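Local structure of alanine racemase 1 (Caldanaerobacter subterraneus subsp. tengcongensis MB4, 4Y2W) at residues P359-V362 with F363-S367; S347-S350 with M351-I355; A52-L55 with E56-G59. The protein belongs to the alanine racemase family, two-domain proteins that join a TIM barrel to a strand-rich C-terminal domain, here in a two-chain assembly. The protein carries 1 engineered substitution. One frame throughout, in Å; residues are numbered along the deposited sequence.

Overall arrangement
From the N terminus, contact 3 comes first, at the end of helix 48-58, which runs between barrel strands 34-38 and 62-65. Contact 2 follows in helix 348-354 and contact 1 in helix 359-365, both in the C-terminal part of the chain. Each joins adjoining segments and closes only short helical turns, not a long loop, and the three lie in series without nesting or crossing. Contacts 1 and 2 belong to successive helices that pack together through V362 and F363 against V348 and A352, with centres about 11 Å apart. Contact 3 touches neither: its nearest atoms are about 13 Å from contact 1 and about 17 Å from contact 2.

Contact 1. Residues P359-V362 with F363-S367; sequences PQEV and FSRIS
E361 and R365, one turn apart in helix 359-365, lie side by side, point the same way and form a salt bridge. Along R365, CB sits 3.3 Å from V362 O, the carbonyl oxygen that also accepts from R365 N, and CD is 3.7 Å from E361 O. A bend at chi2 (66°) and another at chi3 turn the chain along its neighbour, and R365 NE passes E361 CG at 4.1 Å. At the tip, R365 NH1 meets E361 OE2 at 2.8 Å, while R365 NH2 is 3.2 Å from E361 OE2. The two planes stand 53° apart, and E361 CD lies 3.1 Å above the R365 guanidinium plane, offset toward its rim. Both ends have further partners: R365 NH2 forms a salt bridge with D292 of the second subunit, R293 N of that subunit donates to E361 OE2, and T357 holds E361 OE1. S364 OG folds back to donate to E361 O at 2.8 Å. In the first turn, F363 N reaches P359 O at 3.2 Å, nearly straight at 176°. The arrangement is an i to i+4 Glu-Arg pair built into a subunit interface, on the short helix whose Q360 lines the alanine pocket.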
loop_
_atom_site.group_PDB
_atom_site.type_symbol
_atom_site.label_atom_id
_atom_site.label_comp_id
_atom_site.label_asym_id
_atom_site.label_seq_id
_atom_site.Cartn_x
_atom_site.Cartn_y
_atom_site.Cartn_z
ATOM N N PRO A 359 -11.086 9.392 4.199
ATOM C CA PRO A 359 -9.691 9.847 4.161
ATOM C C PRO A 359 -8.659 8.863 4.707
ATOM O O PRO A 359 -7.523 8.850 4.238
ATOM C CB PRO A 359 -9.716 11.105 5.029
ATOM C CG PRO A 359 -11.090 11.644 4.851
ATOM C CD PRO A 359 -11.984 10.447 4.710
ATOM N N GLN A 360 -9.042 8.053 5.689
ATOM C CA GLN A 360 -8.106 7.111 6.295
ATOM C C GLN A 360 -7.592 6.080 5.289
ATOM O O GLN A 360 -6.394 5.804 5.260
ATOM C CB GLN A 360 -8.733 6.417 7.505
ATOM C CG GLN A 360 -8.967 7.339 8.697
ATOM C CD GLN A 360 -10.406 7.813 8.832
ATOM O OE1 GLN A 360 -11.075 8.106 7.844
ATOM N NE2 GLN A 360 -10.885 7.890 10.065
ATOM N N GLU A 361 -8.482 5.523 4.466
ATOM C CA GLU A 361 -8.076 4.510 3.483
ATOM C C GLU A 361 -7.214 5.089 2.354
ATOM O O GLU A 361 -6.324 4.406 1.841
ATOM C CB GLU A 361 -9.284 3.785 2.889
ATOM C CG GLU A 361 -8.902 2.579 2.035
ATOM C CD GLU A 361 -10.096 1.799 1.517
ATOM O OE1 GLU A 361 -11.110 2.416 1.118
ATOM O OE2 GLU A 361 -10.015 0.556 1.491
ATOM N N VAL A 362 -7.478 6.339 1.973
ATOM C CA VAL A 362 -6.702 7.006 0.931
ATOM C C VAL A 362 -5.246 7.172 1.378
ATOM O O VAL A 362 -4.323 6.820 0.642
ATOM C CB VAL A 362 -7.302 8.379 0.562
ATOM C CG1 VAL A 362 -6.379 9.140 -0.388
ATOM C CG2 VAL A 362 -8.681 8.203 -0.059
ATOM N N PHE A 363 -5.051 7.704 2.581
ATOM C CA PHE A 363 -3.718 7.846 3.157
ATOM C C PHE A 363 -2.990 6.504 3.262
ATOM O O PHE A 363 -1.796 6.414 2.961
ATOM C CB PHE A 363 -3.786 8.490 4.548
ATOM C CG PHE A 363 -3.928 9.996 4.535
ATOM C CD1 PHE A 363 -3.137 10.794 3.706
ATOM C CD2 PHE A 363 -4.823 10.625 5.397
ATOM C CE1 PHE A 363 -3.263 12.177 3.715
ATOM C CE2 PHE A 363 -4.945 12.007 5.414
ATOM C CZ PHE A 363 -4.164 12.784 4.573
ATOM N N SER A 364 -3.708 5.463 3.678
ATOM C CA SER A 364 -3.118 4.133 3.844
ATOM C C SER A 364 -2.769 3.452 2.513
ATOM O O SER A 364 -2.020 2.479 2.484
ATOM C CB SER A 364 -4.060 3.233 4.653
ATOM O OG SER A 364 -5.197 2.840 3.898
ATOM N N ARG A 365 -3.320 3.967 1.422
ATOM C CA ARG A 365 -3.073 3.432 0.091
ATOM C C ARG A 365 -1.699 3.854 -0.447
ATOM O O ARG A 365 -1.165 3.215 -1.353
ATOM C CB ARG A 365 -4.167 3.920 -0.864
ATOM C CG ARG A 365 -4.865 2.826 -1.653
ATOM C CD ARG A 365 -5.669 1.899 -0.752
ATOM N NE ARG A 365 -6.937 1.511 -1.363
ATOM C CZ ARG A 365 -7.798 0.640 -0.836
ATOM N NH1 ARG A 365 -7.538 0.025 0.323
ATOM N NH2 ARG A 365 -8.929 0.377 -1.481
ATOM N N ILE A 366 -1.130 4.922 0.111
ATOM C CA ILE A 366 0.150 5.456 -0.363
ATOM C C ILE A 366 1.279 4.478 -0.027
ATOM O O ILE A 366 1.668 4.338 1.130
ATOM C CB ILE A 366 0.451 6.842 0.238
ATOM C CG1 ILE A 366 -0.629 7.847 -0.171
ATOM C CG2 ILE A 366 1.815 7.336 -0.227
ATOM C CD1 ILE A 366 -0.641 9.111 0.662
ATOM N N SER A 367 1.814 3.831 -1.055
ATOM C CA SER A 367 2.589 2.606 -0.874
ATOM C C SER A 367 4.025 2.834 -0.433
ATOM O O SER A 367 4.514 3.966 -0.367
ATOM C CB SER A 367 2.594 1.781 -2.165
ATOM O OG SER A 367 3.615 2.213 -3.048
#

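Contact 2. Residues S347-S350 with M351-I355; sequences SVES and MADKI
The contact of S347-S350 with M351-I355 is a local one, made along the short helix 348-354 directly after strand 345-346 in the C-terminal domain. Its backbone evidence is a run of i to i+4 bonds: M351 N to S347 O at 3.2 Å, D353 N to E349 O at 2.9 Å, and likewise A352 N to V348 O and K354 N to S350 O. S347 serves as the N-cap. Its OG accepts from S350 N at 3.0 Å with an N-H...O angle of 164°, which satisfies an amide of the first turn that has no preceding helical carbonyl.

The acidic side chains E349 and D353 meet at a slant, their carboxylate planes 68° apart. D353 CG lies beside its own backbone N (chi1 -64°), a placement that turns the carboxylate back over the helix and leaves CG 3.1 Å from E349 O. Both D353 oxygens and E349 O are acceptors, and no bond joins them. E349 CG, on an extended chain, comes within 4.2 Å of D353 OD1, and the charged E349 OE1 and D353 OD1 stay 4.9 Å apart. Basic partners probably offset this like-charge proximity: D353 OD1 has a salt bridge to K236, and E349 OE1 one to R240.

Among the apolar side chains, A352 CB rests 3.5 Å from V348 O, and A352 and V348 both pack on V362 of the next helix. The M351 side chain leads away from the first turn and packs on V362, L295 and Y299. At the helix end I355 N makes a weak bond to M351 O, 3.3 Å long, while I355 O accepts from R294.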
loop_
_atom_site.group_PDB
_atom_site.type_symbol
_atom_site.label_atom_id
_atom_site.label_comp_id
_atom_site.label_asym_id
_atom_site.label_seq_id
_atom_site.Cartn_x
_atom_site.Cartn_y
_atom_site.Cartn_z
ATOM N N SER A 347 -8.162 18.102 -2.085
ATOM C CA SER A 347 -8.031 17.593 -0.722
ATOM C C SER A 347 -8.120 16.076 -0.679
ATOM O O SER A 347 -8.657 15.443 -1.591
ATOM C CB SER A 347 -9.106 18.192 0.193
ATOM O OG SER A 347 -10.356 17.540 0.018
ATOM N N VAL A 348 -7.583 15.509 0.393
ATOM C CA VAL A 348 -7.707 14.083 0.659
ATOM C C VAL A 348 -9.172 13.647 0.784
ATOM O O VAL A 348 -9.515 12.528 0.411
ATOM C CB VAL A 348 -6.920 13.677 1.929
ATOM C CG1 VAL A 348 -7.522 14.305 3.185
ATOM C CG2 VAL A 348 -6.844 12.157 2.050
ATOM N N GLU A 349 -10.027 14.529 1.300
ATOM C CA GLU A 349 -11.455 14.228 1.423
ATOM C C GLU A 349 -12.145 14.152 0.057
ATOM O O GLU A 349 -12.983 13.277 -0.170
ATOM C CB GLU A 349 -12.160 15.251 2.319
ATOM C CG GLU A 349 -13.556 14.807 2.746
ATOM C CD GLU A 349 -14.212 15.737 3.749
ATOM O OE1 GLU A 349 -15.336 15.417 4.205
ATOM O OE2 GLU A 349 -13.612 16.782 4.078
ATOM N N SER A 350 -11.793 15.070 -0.843
ATOM C CA SER A 350 -12.314 15.044 -2.213
ATOM C C SER A 350 -11.985 13.724 -2.908
ATOM O O SER A 350 -12.832 13.156 -3.599
ATOM C CB SER A 350 -11.746 16.202 -3.034
ATOM O OG SER A 350 -12.127 17.448 -2.493
ATOM N N MET A 351 -10.755 13.245 -2.720
ATOM C CA MET A 351 -10.327 11.973 -3.292
ATOM C C MET A 351 -11.107 10.805 -2.689
ATOM O O MET A 351 -11.559 9.917 -3.410
ATOM C CB MET A 351 -8.825 11.768 -3.092
ATOM C CG MET A 351 -8.309 10.441 -3.630
ATOM S SD MET A 351 -6.569 10.469 -4.102
ATOM C CE MET A 351 -6.669 11.362 -5.650
ATOM N N ALA A 352 -11.266 10.819 -1.367
ATOM C CA ALA A 352 -12.020 9.784 -0.654
ATOM C C ALA A 352 -13.473 9.695 -1.127
ATOM O O ALA A 352 -14.024 8.600 -1.259
ATOM C CB ALA A 352 -11.972 10.041 0.843
ATOM N N ASP A 353 -14.084 10.849 -1.379
ATOM C CA ASP A 353 -15.458 10.904 -1.876
ATOM C C ASP A 353 -15.562 10.273 -3.260
ATOM O O ASP A 353 -16.411 9.413 -3.487
ATOM C CB ASP A 353 -15.958 12.350 -1.936
ATOM C CG ASP A 353 -16.031 13.005 -0.570
ATOM O OD1 ASP A 353 -15.934 12.292 0.451
ATOM O OD2 ASP A 353 -16.183 14.244 -0.514
ATOM N N LYS A 354 -14.682 10.688 -4.167
ATOM C CA LYS A 354 -14.708 10.225 -5.557
ATOM C C LYS A 354 -14.664 8.697 -5.689
ATOM O O LYS A 354 -15.341 8.136 -6.547
ATOM C CB LYS A 354 -13.557 10.863 -6.353
ATOM C CG LYS A 354 -13.516 10.508 -7.841
ATOM C CD LYS A 354 -14.658 11.127 -8.640
ATOM C CE LYS A 354 -14.469 12.621 -8.865
ATOM N NZ LYS A 354 -15.410 13.150 -9.892
ATOM N N ILE A 355 -13.882 8.029 -4.842
ATOM C CA ILE A 355 -13.822 6.556 -4.859
ATOM C C ILE A 355 -14.623 5.898 -3.724
ATOM O O ILE A 355 -14.377 4.744 -3.376
ATOM C CB ILE A 355 -12.365 6.020 -4.885
ATOM C CG1 ILE A 355 -11.497 6.681 -3.809
ATOM C CG2 ILE A 355 -11.755 6.243 -6.260
ATOM C CD1 ILE A 355 -10.256 5.889 -3.450
#

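Contact 3. Residues A52-L55 with E56-G59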
loop_
_atom_site.group_PDB
_atom_site.type_symbol
_atom_site.label_atom_id
_atom_site.label_comp_id
_atom_site.label_asym_id
_atom_site.label_seq_id
_atom_site.Cartn_x
_atom_site.Cartn_y
_atom_site.Cartn_z
ATOM N N ALA A 52 6.045 10.528 15.332
ATOM C CA ALA A 52 6.166 10.234 16.757
ATOM C C ALA A 52 7.249 11.093 17.398
ATOM O O ALA A 52 7.061 11.627 18.488
ATOM C CB ALA A 52 6.466 8.759 16.975
ATOM N N LYS A 53 8.380 11.220 16.710
ATOM C CA LYS A 53 9.493 12.039 17.187
ATOM C C LYS A 53 9.018 13.459 17.484
ATOM O O LYS A 53 9.289 13.993 18.559
ATOM C CB LYS A 53 10.631 12.068 16.152
ATOM C CG LYS A 53 11.920 12.735 16.630
ATOM C CD LYS A 53 12.650 13.449 15.491
ATOM C CE LYS A 53 13.869 14.235 15.968
ATOM N NZ LYS A 53 15.128 13.438 15.898
ATOM N N PHE A 54 8.294 14.054 16.541
ATOM C CA PHE A 54 7.884 15.454 16.663
ATOM C C PHE A 54 6.687 15.680 17.592
ATOM O O PHE A 54 6.564 16.756 18.185
ATOM C CB PHE A 54 7.651 16.075 15.279
ATOM C CG PHE A 54 8.896 16.662 14.680
ATOM C CD1 PHE A 54 9.907 15.838 14.203
ATOM C CD2 PHE A 54 9.082 18.037 14.636
ATOM C CE1 PHE A 54 11.068 16.378 13.672
ATOM C CE2 PHE A 54 10.241 18.583 14.106
ATOM C CZ PHE A 54 11.237 17.753 13.626
ATOM N N LEU A 55 5.814 14.684 17.730
ATOM C CA LEU A 55 4.730 14.756 18.714
ATOM C C LEU A 55 5.257 14.531 20.138
ATOM O O LEU A 55 4.712 15.081 21.101
ATOM C CB LEU A 55 3.617 13.758 18.382
ATOM C CG LEU A 55 2.779 14.074 17.138
ATOM C CD1 LEU A 55 1.817 12.933 16.845
ATOM C CD2 LEU A 55 2.018 15.382 17.289
ATOM N N GLU A 56 6.318 13.735 20.269
ATOM C CA GLU A 56 6.995 13.557 21.555
ATOM C C GLU A 56 7.633 14.865 22.042
ATOM O O GLU A 56 7.588 15.160 23.236
ATOM C CB GLU A 56 8.051 12.451 21.467
ATOM C CG GLU A 56 8.752 12.150 22.784
ATOM C CD GLU A 56 9.707 10.973 22.688
ATOM O OE1 GLU A 56 10.512 10.935 21.734
ATOM O OE2 GLU A 56 9.662 10.090 23.570
ATOM N N LYS A 57 8.226 15.636 21.127
ATOM C CA LYS A 57 8.749 16.969 21.457
ATOM C C LYS A 57 7.618 17.891 21.917
ATOM O O LYS A 57 7.793 18.698 22.832
ATOM C CB LYS A 57 9.445 17.618 20.252
ATOM C CG LYS A 57 10.735 16.958 19.779
ATOM C CD LYS A 57 11.238 17.641 18.507
ATOM C CE LYS A 57 12.301 16.837 17.767
ATOM N NZ LYS A 57 13.690 17.106 18.239
ATOM N N GLU A 58 6.458 17.758 21.276
ATOM C CA GLU A 58 5.304 18.614 21.555
ATOM C C GLU A 58 4.630 18.297 22.897
ATOM O O GLU A 58 3.793 19.066 23.363
ATOM C CB GLU A 58 4.283 18.508 20.414
ATOM C CG GLU A 58 3.445 19.760 20.203
ATOM C CD GLU A 58 4.259 20.951 19.722
ATOM O OE1 GLU A 58 3.888 22.097 20.063
ATOM O OE2 GLU A 58 5.264 20.751 19.004
ATOM N N GLY A 59 4.980 17.160 23.497
ATOM C CA GLY A 59 4.546 16.824 24.854
ATOM C C GLY A 59 3.299 15.962 24.921
ATOM O O GLY A 59 2.500 16.097 25.845
#
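Helical i to i+4 bonds run from A52-L55 into E56-G59, beginning with E56 N to A52 O at 2.9 Å, and the helix ends in a Schellman motif. There G59, with a positive phi of 95°, sends two weak bonds back into the last turn: G59 N to L55 O at 3.2 Å and G59 N to E56 O at 3.3 Å. Helix 48-58 is the longer of the two helices in the connection between strands 34-38 and 62-65, a beta-alpha-beta crossover of the TIM barrel. Its inner side chains fit this position: A52 and L55 both touch F63 of the second strand, and L55 also reaches I18 of helix 15-28.

K53, F54 and K57 carry the side-chain contact; the two lysines are exposed. K57 CG lies beside its own backbone N (chi1 -67°) and is 3.5 Å from K53 O. From there the chain runs extended until a bend at chi4, passing across the phenyl ring. K57 CE stands almost squarely over one face, 4.3 Å from the F54 centroid and 8° off the ring normal, a CH-pi contact. K57 NZ, 5.5 Å from that centroid, is long for a cation-pi interaction and can add at most a weak attraction. The same ring also meets that of Y376, which ties the helix surface to strand 372-376.

The acidic residues of the turn look outside these segments for partners. E56 receives K80 N and T81 N at OE2, and E58 forms a salt bridge to R23 through OE1. K53 and K57 run side by side in the same direction; their aliphatic ends touch, K53 CE to K57 CE at 3.5 Å, while the like-charged K53 NZ and K57 NZ end 4.6 Å apart.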